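Local atomic coordinates of insecticidal crystal protein Cry7Cal (Bacillus thuringiensis, PDB entry 5ZI1), a protein that is an insecticidal delta endotoxin active against the locust Locusta migratoria manilensis, and probably binds receptors on target cells as its relatives do. Residues His345-Leu350 against Pro374-Tyr379; Ser351-Gln356 against Pro420-Leu425; Asp410-Glu415 against Tyr428-Ser433. All blocks are in the same frame, centred on the assembly; numbering follows the deposited sequence.

Contact 1 (His345-Leu350 against Pro374-Tyr379); sequences HTFDLL and PLLRLY
Phe347 and Leu349 meet Leu376 and Leu378 across the interior of a beta-prism, the fold of the middle domain of three-domain Cry toxins, in which antiparallel sheets pack around a shared apolar core. The two strands belong to different sheets. No hydrogen bond joins them, and the contact is apolar packing, side chain to side chain and, at one point, ring to backbone carbonyl. Along the first strand, His345 prepares the contact by laying ND1 over the centre of the Phe347 ring, 3.7 Å above its plane. Phe347 then carries the main load. Its CG stands anti to the carbonyl carbon (chi1 -56°), which sends the ring across the gap to the opposing strand. The far corner, CZ, reaches the backbone: Leu376 O lies 3.6 Å from it, at the ring edge and near the ring plane, while Leu376 CD2 is 4.3 Å from the same CZ. Between the two contacting leucines of that strand, Arg377 points away from Phe347, and on the outer side its NH2 donates to Tyr379 OH (3.2 Å). Leu378 approaches the ring obliquely, with CG 3.7 Å from Phe347 CE2. From the side of the ring remote from His345, its CD1 makes an off-centre CH-pi contact, 4.3 Å from the ring centroid and 29° off the normal. The aromatic ring is thereby held between an imidazole and a leucine methyl. Where the first strand gives way to loop, Leu349 crosses Leu378 at about a right angle and sets both methyls against one: CD1 and CD2 of Leu349 lie 3.8 and 3.9 Å from Leu378 CD1.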
loop_
_atom_site.group_PDB
_atom_site.type_symbol
_atom_site.label_atom_id
_atom_site.label_comp_id
_atom_site.label_asym_id
_atom_site.label_seq_id
_atom_site.Cartn_x
_atom_site.Cartn_y
_atom_site.Cartn_z
ATOM N N HIS A 345 0.537 30.608 -5.900
ATOM C CA HIS A 345 -0.749 29.957 -6.089
ATOM C C HIS A 345 -1.019 29.045 -4.907
ATOM O O HIS A 345 -0.119 28.364 -4.408
ATOM C CB HIS A 345 -0.815 29.162 -7.394
ATOM C CG HIS A 345 -2.204 28.740 -7.766
ATOM N ND1 HIS A 345 -2.823 27.630 -7.216
ATOM C CD2 HIS A 345 -3.104 29.296 -8.615
ATOM C CE1 HIS A 345 -4.038 27.514 -7.730
ATOM N NE2 HIS A 345 -4.233 28.514 -8.582
ATOM N N THR A 346 -2.260 29.046 -4.452
ATOM C CA THR A 346 -2.674 28.187 -3.352
ATOM C C THR A 346 -3.779 27.278 -3.861
ATOM O O THR A 346 -4.815 27.755 -4.335
ATOM C CB THR A 346 -3.131 29.007 -2.145
ATOM O OG1 THR A 346 -2.048 29.824 -1.684
ATOM C CG2 THR A 346 -3.553 28.090 -1.007
ATOM N N PHE A 347 -3.537 25.971 -3.806
ATOM C CA PHE A 347 -4.587 24.991 -4.030
ATOM C C PHE A 347 -5.249 24.681 -2.689
ATOM O O PHE A 347 -4.558 24.355 -1.719
ATOM C CB PHE A 347 -4.027 23.706 -4.635
ATOM C CG PHE A 347 -3.237 23.872 -5.927
ATOM C CD1 PHE A 347 -1.879 24.146 -5.903
ATOM C CD2 PHE A 347 -3.837 23.633 -7.154
ATOM C CE1 PHE A 347 -1.139 24.236 -7.096
ATOM C CE2 PHE A 347 -3.108 23.708 -8.343
ATOM C CZ PHE A 347 -1.754 24.004 -8.313
ATOM N N ASP A 348 -6.578 24.779 -2.627
ATOM C CA ASP A 348 -7.331 24.424 -1.423
ATOM C C ASP A 348 -7.927 23.042 -1.642
ATOM O O ASP A 348 -8.858 22.880 -2.440
ATOM C CB ASP A 348 -8.411 25.460 -1.124
ATOM C CG ASP A 348 -7.832 26.855 -0.907
ATOM O OD1 ASP A 348 -8.042 27.734 -1.791
ATOM O OD2 ASP A 348 -7.194 27.084 0.150
ATOM N N LEU A 349 -7.382 22.043 -0.949
ATOM C CA LEU A 349 -7.686 20.650 -1.254
ATOM C C LEU A 349 -8.475 19.912 -0.173
ATOM O O LEU A 349 -8.888 18.771 -0.422
ATOM C CB LEU A 349 -6.396 19.884 -1.549
ATOM C CG LEU A 349 -5.497 20.573 -2.573
ATOM C CD1 LEU A 349 -4.330 19.675 -2.848
ATOM C CD2 LEU A 349 -6.244 20.896 -3.859
ATOM N N LEU A 350 -8.713 20.515 0.995
ATOM C CA LEU A 350 -9.639 19.921 1.959
ATOM C C LEU A 350 -10.916 19.480 1.248
ATOM O O LEU A 350 -11.444 20.201 0.397
ATOM C CB LEU A 350 -9.962 20.927 3.066
ATOM C CG LEU A 350 -11.026 20.500 4.082
ATOM C CD1 LEU A 350 -10.574 19.265 4.872
ATOM C CD2 LEU A 350 -11.437 21.620 5.028
ATOM N N PRO A 374 6.520 25.380 -14.647
ATOM C CA PRO A 374 5.683 26.583 -14.777
ATOM C C PRO A 374 4.198 26.290 -14.755
ATOM O O PRO A 374 3.407 27.230 -14.577
ATOM C CB PRO A 374 6.119 27.185 -16.126
ATOM C CG PRO A 374 6.750 26.064 -16.881
ATOM C CD PRO A 374 7.304 25.092 -15.871
ATOM N N LEU A 375 3.796 25.022 -14.885
ATOM C CA LEU A 375 2.381 24.687 -14.882
ATOM C C LEU A 375 2.145 23.381 -14.126
ATOM O O LEU A 375 2.869 22.396 -14.326
ATOM C CB LEU A 375 1.862 24.607 -16.318
ATOM C CG LEU A 375 0.387 24.243 -16.493
ATOM C CD1 LEU A 375 -0.116 24.860 -17.797
ATOM C CD2 LEU A 375 0.118 22.738 -16.515
ATOM N N LEU A 376 1.134 23.394 -13.256
ATOM C CA LEU A 376 0.680 22.227 -12.503
ATOM C C LEU A 376 -0.834 22.322 -12.380
ATOM O O LEU A 376 -1.349 23.293 -11.830
ATOM C CB LEU A 376 1.326 22.173 -11.116
ATOM C CG LEU A 376 0.984 21.008 -10.166
ATOM C CD1 LEU A 376 1.565 19.706 -10.678
ATOM C CD2 LEU A 376 1.503 21.304 -8.778
ATOM N N ARG A 377 -1.540 21.326 -12.902
ATOM C CA ARG A 377 -2.997 21.270 -12.889
ATOM C C ARG A 377 -3.445 20.052 -12.081
ATOM O O ARG A 377 -2.973 18.935 -12.324
ATOM C CB ARG A 377 -3.518 21.199 -14.330
ATOM C CG ARG A 377 -5.017 21.155 -14.519
ATOM C CD ARG A 377 -5.340 20.769 -15.953
ATOM N NE ARG A 377 -4.646 21.640 -16.889
ATOM C CZ ARG A 377 -4.096 21.239 -18.035
ATOM N NH1 ARG A 377 -3.496 22.128 -18.811
ATOM N NH2 ARG A 377 -4.143 19.965 -18.405
ATOM N N LEU A 378 -4.352 20.265 -11.132
ATOM C CA LEU A 378 -4.885 19.196 -10.301
ATOM C C LEU A 378 -6.318 18.878 -10.699
ATOM O O LEU A 378 -7.114 19.785 -10.966
ATOM C CB LEU A 378 -4.856 19.560 -8.813
ATOM C CG LEU A 378 -3.592 20.079 -8.129
ATOM C CD1 LEU A 378 -3.720 19.870 -6.627
ATOM C CD2 LEU A 378 -2.364 19.406 -8.666
ATOM N N TYR A 379 -6.641 17.587 -10.720
ATOM C CA TYR A 379 -7.990 17.091 -10.968
ATOM C C TYR A 379 -8.532 16.468 -9.685
ATOM O O TYR A 379 -7.927 15.528 -9.143
ATOM C CB TYR A 379 -8.002 16.051 -12.084
ATOM C CG TYR A 379 -7.495 16.509 -13.431
ATOM C CD1 TYR A 379 -6.132 16.700 -13.659
ATOM C CD2 TYR A 379 -8.370 16.695 -14.496
ATOM C CE1 TYR A 379 -5.658 17.092 -14.902
ATOM C CE2 TYR A 379 -7.901 17.093 -15.754
ATOM C CZ TYR A 379 -6.546 17.290 -15.950
ATOM O OH TYR A 379 -6.070 17.682 -17.194
#

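Contact 2 (Ser351-Gln356 against Pro420-Leu425); sequences SKDIYQ and PIYGDL
Asp353 OD1 is gripped from two directions: Arg431 NE forms a salt bridge with it, and a water donates a weak hydrogen bond to it at 3.3 Å. The same water lies 3.1 Å from Tyr422 OH, so it links the two segments where no direct hydrogen bond does. The other oxygen, Asp353 OD2, bonds to Tyr428 OH, and the pairing with Arg431 would be expected to keep the carboxylate ionised. Tyr422 extends with CG anti to its own N (chi1 -179°), and its ring meets the carboxylate obliquely, the side chains crossing at about a right angle although the two planes are only 22° apart. CE1 does the touching, 3.8 Å from Asp353 CG, and it also comes within 3.9 Å of Ser351 O. In the fold, this joins the start of a beta-prism strand, which goes on to a classic beta bulge with Tyr355 and Gln356 both facing Tyr379, to a connecting loop. Tyr422 and Gly423 are the central residues of a type II turn, closed by Asp424 N bonding to Ile421 O at 3.2 Å. Gly423 has the positive phi, 92°, of its turn position, and its N bonds to Tyr428 OH.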
loop_
_atom_site.group_PDB
_atom_site.type_symbol
_atom_site.label_atom_id
_atom_site.label_comp_id
_atom_site.label_asym_id
_atom_site.label_seq_id
_atom_site.Cartn_x
_atom_site.Cartn_y
_atom_site.Cartn_z
ATOM N N SER A 351 -11.351 18.257 1.537
ATOM C CA SER A 351 -12.573 17.593 1.063
ATOM C C SER A 351 -12.393 16.924 -0.289
ATOM O O SER A 351 -13.326 16.243 -0.739
ATOM C CB SER A 351 -13.803 18.509 0.898
ATOM O OG SER A 351 -13.555 19.616 0.032
ATOM N N LYS A 352 -11.284 17.135 -0.989
ATOM C CA LYS A 352 -11.127 16.642 -2.348
ATOM C C LYS A 352 -10.162 15.467 -2.402
ATOM O O LYS A 352 -9.090 15.504 -1.794
ATOM C CB LYS A 352 -10.604 17.744 -3.270
ATOM C CG LYS A 352 -11.513 18.959 -3.366
ATOM C CD LYS A 352 -10.967 19.961 -4.375
ATOM C CE LYS A 352 -11.909 21.152 -4.565
ATOM N NZ LYS A 352 -11.471 22.307 -3.735
ATOM N N ASP A 353 -10.526 14.442 -3.163
ATOM C CA ASP A 353 -9.553 13.477 -3.653
ATOM C C ASP A 353 -9.015 14.021 -4.962
ATOM O O ASP A 353 -9.730 14.045 -5.964
ATOM C CB ASP A 353 -10.161 12.098 -3.875
ATOM C CG ASP A 353 -10.204 11.279 -2.630
ATOM O OD1 ASP A 353 -9.670 11.730 -1.580
ATOM O OD2 ASP A 353 -10.783 10.178 -2.721
ATOM N N ILE A 354 -7.760 14.458 -4.952
ATOM C CA ILE A 354 -7.046 14.742 -6.188
ATOM C C ILE A 354 -6.569 13.408 -6.743
ATOM O O ILE A 354 -5.640 12.804 -6.206
ATOM C CB ILE A 354 -5.872 15.694 -5.962
ATOM C CG1 ILE A 354 -6.356 16.953 -5.240
ATOM C CG2 ILE A 354 -5.148 15.974 -7.320
ATOM C CD1 ILE A 354 -7.452 17.722 -6.002
ATOM N N TYR A 355 -7.209 12.950 -7.817
ATOM C CA TYR A 355 -6.931 11.675 -8.452
ATOM C C TYR A 355 -6.002 11.780 -9.658
ATOM O O TYR A 355 -5.640 10.743 -10.229
ATOM C CB TYR A 355 -8.251 11.027 -8.885
ATOM C CG TYR A 355 -9.044 11.863 -9.884
ATOM C CD1 TYR A 355 -8.775 11.790 -11.248
ATOM C CD2 TYR A 355 -10.059 12.726 -9.463
ATOM C CE1 TYR A 355 -9.479 12.549 -12.168
ATOM C CE2 TYR A 355 -10.778 13.486 -10.382
ATOM C CZ TYR A 355 -10.473 13.392 -11.736
ATOM O OH TYR A 355 -11.171 14.122 -12.664
ATOM N N GLN A 356 -5.611 12.988 -10.067
ATOM C CA GLN A 356 -4.758 13.134 -11.243
ATOM C C GLN A 356 -4.085 14.493 -11.223
ATOM O O GLN A 356 -4.667 15.475 -10.758
ATOM C CB GLN A 356 -5.565 12.977 -12.534
ATOM C CG GLN A 356 -4.722 12.987 -13.774
ATOM C CD GLN A 356 -5.542 12.884 -15.039
ATOM O OE1 GLN A 356 -5.415 11.909 -15.782
ATOM N NE2 GLN A 356 -6.376 13.894 -15.304
ATOM N N PRO A 420 -18.299 10.238 -12.384
ATOM C CA PRO A 420 -17.389 9.618 -11.417
ATOM C C PRO A 420 -17.905 9.723 -9.992
ATOM O O PRO A 420 -18.683 10.615 -9.651
ATOM C CB PRO A 420 -16.090 10.406 -11.602
ATOM C CG PRO A 420 -16.151 10.878 -13.028
ATOM C CD PRO A 420 -17.607 11.227 -13.228
ATOM N N ILE A 421 -17.451 8.791 -9.156
ATOM C CA ILE A 421 -17.925 8.623 -7.785
ATOM C C ILE A 421 -16.729 8.717 -6.843
ATOM O O ILE A 421 -15.783 7.925 -6.948
ATOM C CB ILE A 421 -18.661 7.282 -7.597
ATOM C CG1 ILE A 421 -19.749 7.105 -8.659
ATOM C CG2 ILE A 421 -19.233 7.158 -6.182
ATOM C CD1 ILE A 421 -20.370 5.725 -8.683
ATOM N N TYR A 422 -16.783 9.678 -5.924
ATOM C CA TYR A 422 -15.817 9.812 -4.840
ATOM C C TYR A 422 -15.636 8.499 -4.088
ATOM O O TYR A 422 -16.606 7.915 -3.596
ATOM C CB TYR A 422 -16.311 10.899 -3.880
ATOM C CG TYR A 422 -15.445 11.210 -2.684
ATOM C CD1 TYR A 422 -14.421 12.143 -2.773
ATOM C CD2 TYR A 422 -15.687 10.614 -1.446
ATOM C CE1 TYR A 422 -13.641 12.460 -1.665
ATOM C CE2 TYR A 422 -14.914 10.927 -0.329
ATOM C CZ TYR A 422 -13.894 11.847 -0.446
ATOM O OH TYR A 422 -13.120 12.164 0.647
ATOM N N GLY A 423 -14.383 8.046 -3.986
ATOM C CA GLY A 423 -14.055 6.880 -3.200
ATOM C C GLY A 423 -14.050 5.575 -3.957
ATOM O O GLY A 423 -13.625 4.563 -3.400
ATOM N N ASP A 424 -14.473 5.571 -5.216
ATOM C CA ASP A 424 -14.569 4.352 -6.018
ATOM C C ASP A 424 -13.177 3.934 -6.491
ATOM O O ASP A 424 -12.620 4.513 -7.429
ATOM C CB ASP A 424 -15.517 4.589 -7.192
ATOM C CG ASP A 424 -15.775 3.333 -8.008
ATOM O OD1 ASP A 424 -15.344 2.232 -7.582
ATOM O OD2 ASP A 424 -16.420 3.447 -9.073
ATOM N N LEU A 425 -12.609 2.900 -5.857
ATOM C CA LEU A 425 -11.322 2.367 -6.314
ATOM C C LEU A 425 -11.403 1.685 -7.660
ATOM O O LEU A 425 -10.388 1.605 -8.351
ATOM C CB LEU A 425 -10.723 1.372 -5.328
ATOM C CG LEU A 425 -10.662 1.971 -3.946
ATOM C CD1 LEU A 425 -11.619 1.220 -2.997
ATOM C CD2 LEU A 425 -9.211 2.018 -3.488
HETATM O O HOH W 1 -10.577 13.929 0.748
#

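Contact 3 (Asp410-Glu415 against Tyr428-Ser433); sequences DQLPIE and YGHRLS
Leu412 lies over one face of the His430 imidazole at the edge of the beta-prism domain, where a loop covers the start of strand 430-437 and the N-terminal helical domain comes close. The two side chains meet at about a right angle. In both, CG is anti to the carbonyl carbon (chi1 -63° in Leu412), which brings the leucine methyl and the ring together. Leu412 CD2 makes a CH-pi contact, 4.2 Å from the ring centroid and 18° off the normal. The methyl is offset toward the rim, with His430 ND1 as its nearest ring atom at 4.0 Å, and the other branch, CD1, leans on His430 CB. The ring is fixed by more than this methyl: NE2 bonds to Arg251 NH2, His454 packs edge-to-face with it, and Ile224 of helix 208-227 touches both His430 and Leu412.

Further along, Ile414 and Tyr428 share the same first torsion. CG1 of Ile414 and CG of Tyr428 both sit between the backbone N and the carbonyl carbon, a crowded position (chi1 65° in each), while Ile414 CG2, anti to its carbonyl carbon, does the touching. In Tyr428 this torsion carries the ring away from the isoleucine, leaving CB to meet Ile414 CG2 at 3.8 Å. The ring turns an edge to His430 O, which lies in its plane.

Between these two apolar touches, two waters lie between Pro413 O and Gly429 N and share the single N-H of Gly429, so neither bond from it is likely to be strong. One accepts a weak bond from Gly429 N and donates to Pro413 O, both at 2.8 Å. The other, whose donation is less certain, is 3.1 Å from Pro413 O and 3.3 Å from Gly429 N, and sits in the plane of the His430 ring, at its edge.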
loop_
_atom_site.group_PDB
_atom_site.type_symbol
_atom_site.label_atom_id
_atom_site.label_comp_id
_atom_site.label_asym_id
_atom_site.label_seq_id
_atom_site.Cartn_x
_atom_site.Cartn_y
_atom_site.Cartn_z
ATOM N N ASP A 410 -0.314 8.382 -15.881
ATOM C CA ASP A 410 0.514 7.484 -16.672
ATOM C C ASP A 410 1.413 6.603 -15.814
ATOM O O ASP A 410 1.916 5.594 -16.316
ATOM C CB ASP A 410 1.354 8.276 -17.662
ATOM C CG ASP A 410 0.568 8.638 -18.899
ATOM O OD1 ASP A 410 0.068 7.707 -19.572
ATOM O OD2 ASP A 410 0.408 9.848 -19.167
ATOM N N GLN A 411 1.643 6.969 -14.551
ATOM C CA GLN A 411 2.284 6.082 -13.592
ATOM C C GLN A 411 1.279 5.419 -12.661
ATOM O O GLN A 411 1.491 4.272 -12.256
ATOM C CB GLN A 411 3.320 6.848 -12.764
ATOM C CG GLN A 411 4.521 7.316 -13.568
ATOM C CD GLN A 411 5.275 8.449 -12.895
ATOM O OE1 GLN A 411 5.735 8.321 -11.756
ATOM N NE2 GLN A 411 5.401 9.583 -13.602
ATOM N N LEU A 412 0.183 6.115 -12.343
ATOM C CA LEU A 412 -0.880 5.624 -11.470
ATOM C C LEU A 412 -2.191 5.740 -12.236
ATOM O O LEU A 412 -2.903 6.745 -12.122
ATOM C CB LEU A 412 -0.935 6.412 -10.166
ATOM C CG LEU A 412 0.270 6.363 -9.231
ATOM C CD1 LEU A 412 0.088 7.406 -8.157
ATOM C CD2 LEU A 412 0.474 4.949 -8.617
ATOM N N PRO A 413 -2.542 4.730 -13.019
ATOM C CA PRO A 413 -3.663 4.877 -13.951
ATOM C C PRO A 413 -5.009 4.981 -13.263
ATOM O O PRO A 413 -5.225 4.495 -12.149
ATOM C CB PRO A 413 -3.576 3.613 -14.813
ATOM C CG PRO A 413 -2.804 2.647 -13.984
ATOM C CD PRO A 413 -1.818 3.471 -13.222
ATOM N N ILE A 414 -5.918 5.666 -13.945
ATOM C CA ILE A 414 -7.296 5.801 -13.516
ATOM C C ILE A 414 -8.181 5.277 -14.636
ATOM O O ILE A 414 -7.722 4.961 -15.732
ATOM C CB ILE A 414 -7.660 7.250 -13.168
ATOM C CG1 ILE A 414 -7.593 8.121 -14.433
ATOM C CG2 ILE A 414 -6.746 7.770 -12.081
ATOM C CD1 ILE A 414 -7.819 9.565 -14.164
ATOM N N GLU A 415 -9.470 5.195 -14.345
ATOM C CA GLU A 415 -10.440 4.781 -15.342
ATOM C C GLU A 415 -11.796 5.274 -14.871
ATOM O O GLU A 415 -12.561 4.536 -14.238
ATOM C CB GLU A 415 -10.410 3.267 -15.539
ATOM C CG GLU A 415 -11.288 2.766 -16.664
ATOM C CD GLU A 415 -11.236 1.253 -16.792
ATOM O OE1 GLU A 415 -10.158 0.712 -17.153
ATOM O OE2 GLU A 415 -12.271 0.603 -16.517
ATOM N N TYR A 428 -10.372 5.039 -9.427
ATOM C CA TYR A 428 -9.043 5.560 -9.142
ATOM C C TYR A 428 -8.565 4.983 -7.819
ATOM O O TYR A 428 -9.344 4.862 -6.869
ATOM C CB TYR A 428 -9.020 7.096 -9.104
ATOM C CG TYR A 428 -9.816 7.748 -7.985
ATOM C CD1 TYR A 428 -11.196 7.897 -8.075
ATOM C CD2 TYR A 428 -9.178 8.250 -6.864
ATOM C CE1 TYR A 428 -11.927 8.505 -7.053
ATOM C CE2 TYR A 428 -9.887 8.845 -5.840
ATOM C CZ TYR A 428 -11.265 8.979 -5.935
ATOM O OH TYR A 428 -11.963 9.584 -4.901
ATOM N N GLY A 429 -7.286 4.615 -7.762
ATOM C CA GLY A 429 -6.786 3.897 -6.601
ATOM C C GLY A 429 -5.992 4.754 -5.643
ATOM O O GLY A 429 -5.710 4.333 -4.519
ATOM N N HIS A 430 -5.647 5.973 -6.063
ATOM C CA HIS A 430 -4.739 6.804 -5.291
ATOM C C HIS A 430 -5.213 8.252 -5.300
ATOM O O HIS A 430 -5.923 8.699 -6.207
ATOM C CB HIS A 430 -3.298 6.691 -5.832
ATOM C CG HIS A 430 -2.647 5.359 -5.558
ATOM N ND1 HIS A 430 -2.805 4.263 -6.387
ATOM C CD2 HIS A 430 -1.847 4.948 -4.542
ATOM C CE1 HIS A 430 -2.126 3.241 -5.897
ATOM N NE2 HIS A 430 -1.536 3.629 -4.778
ATOM N N ARG A 431 -4.793 8.991 -4.276
ATOM C CA ARG A 431 -5.116 10.397 -4.121
ATOM C C ARG A 431 -3.842 11.128 -3.736
ATOM O O ARG A 431 -2.969 10.561 -3.073
ATOM C CB ARG A 431 -6.202 10.634 -3.036
ATOM C CG ARG A 431 -5.625 10.713 -1.629
ATOM C CD ARG A 431 -6.631 11.048 -0.565
ATOM N NE ARG A 431 -7.662 10.020 -0.404
ATOM C CZ ARG A 431 -7.465 8.845 0.191
ATOM N NH1 ARG A 431 -6.260 8.516 0.653
ATOM N NH2 ARG A 431 -8.469 7.991 0.294
ATOM N N LEU A 432 -3.733 12.382 -4.165
ATOM C CA LEU A 432 -2.531 13.147 -3.871
ATOM C C LEU A 432 -2.443 13.393 -2.379
ATOM O O LEU A 432 -3.444 13.700 -1.724
ATOM C CB LEU A 432 -2.531 14.473 -4.626
ATOM C CG LEU A 432 -1.308 15.394 -4.558
ATOM C CD1 LEU A 432 -0.082 14.821 -5.259
ATOM C CD2 LEU A 432 -1.675 16.731 -5.223
ATOM N N SER A 433 -1.240 13.242 -1.828
ATOM C CA SER A 433 -1.062 13.437 -0.404
ATOM C C SER A 433 0.104 14.328 -0.038
ATOM O O SER A 433 0.115 14.856 1.081
ATOM C CB SER A 433 -0.910 12.079 0.318
ATOM O OG SER A 433 0.115 11.265 -0.261
HETATM O O HOH W 2 -4.599 5.626 -9.358
HETATM O O HOH W 3 -6.089 3.170 -9.794
#

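In the fold
From the N terminus, strand 343-348 opens contact 1, and the next strand, 352-365, opens contact 2 before strand 369-382 closes contact 1, so these two cross. The loop after strand 404-407 then opens contact 3 at 410-415. Contact 2 closes at 420-425 and contact 3 at 428-433, so they cross as well, whereas contacts 1 and 3 follow in series. Contact 1 joins two sheets of the prism; contacts 2 and 3 bind the loop before strand 430-437 to strands 352-365 and 430-437. Leu432 brings in the third sheet: the backbone hydrogen bond of Leu432 N to Ile354 O (2.8 Å) joins contacts 2 and 3, and Leu432 CD2 meets Leu378 CD1 of contact 1 at 4.0 Å.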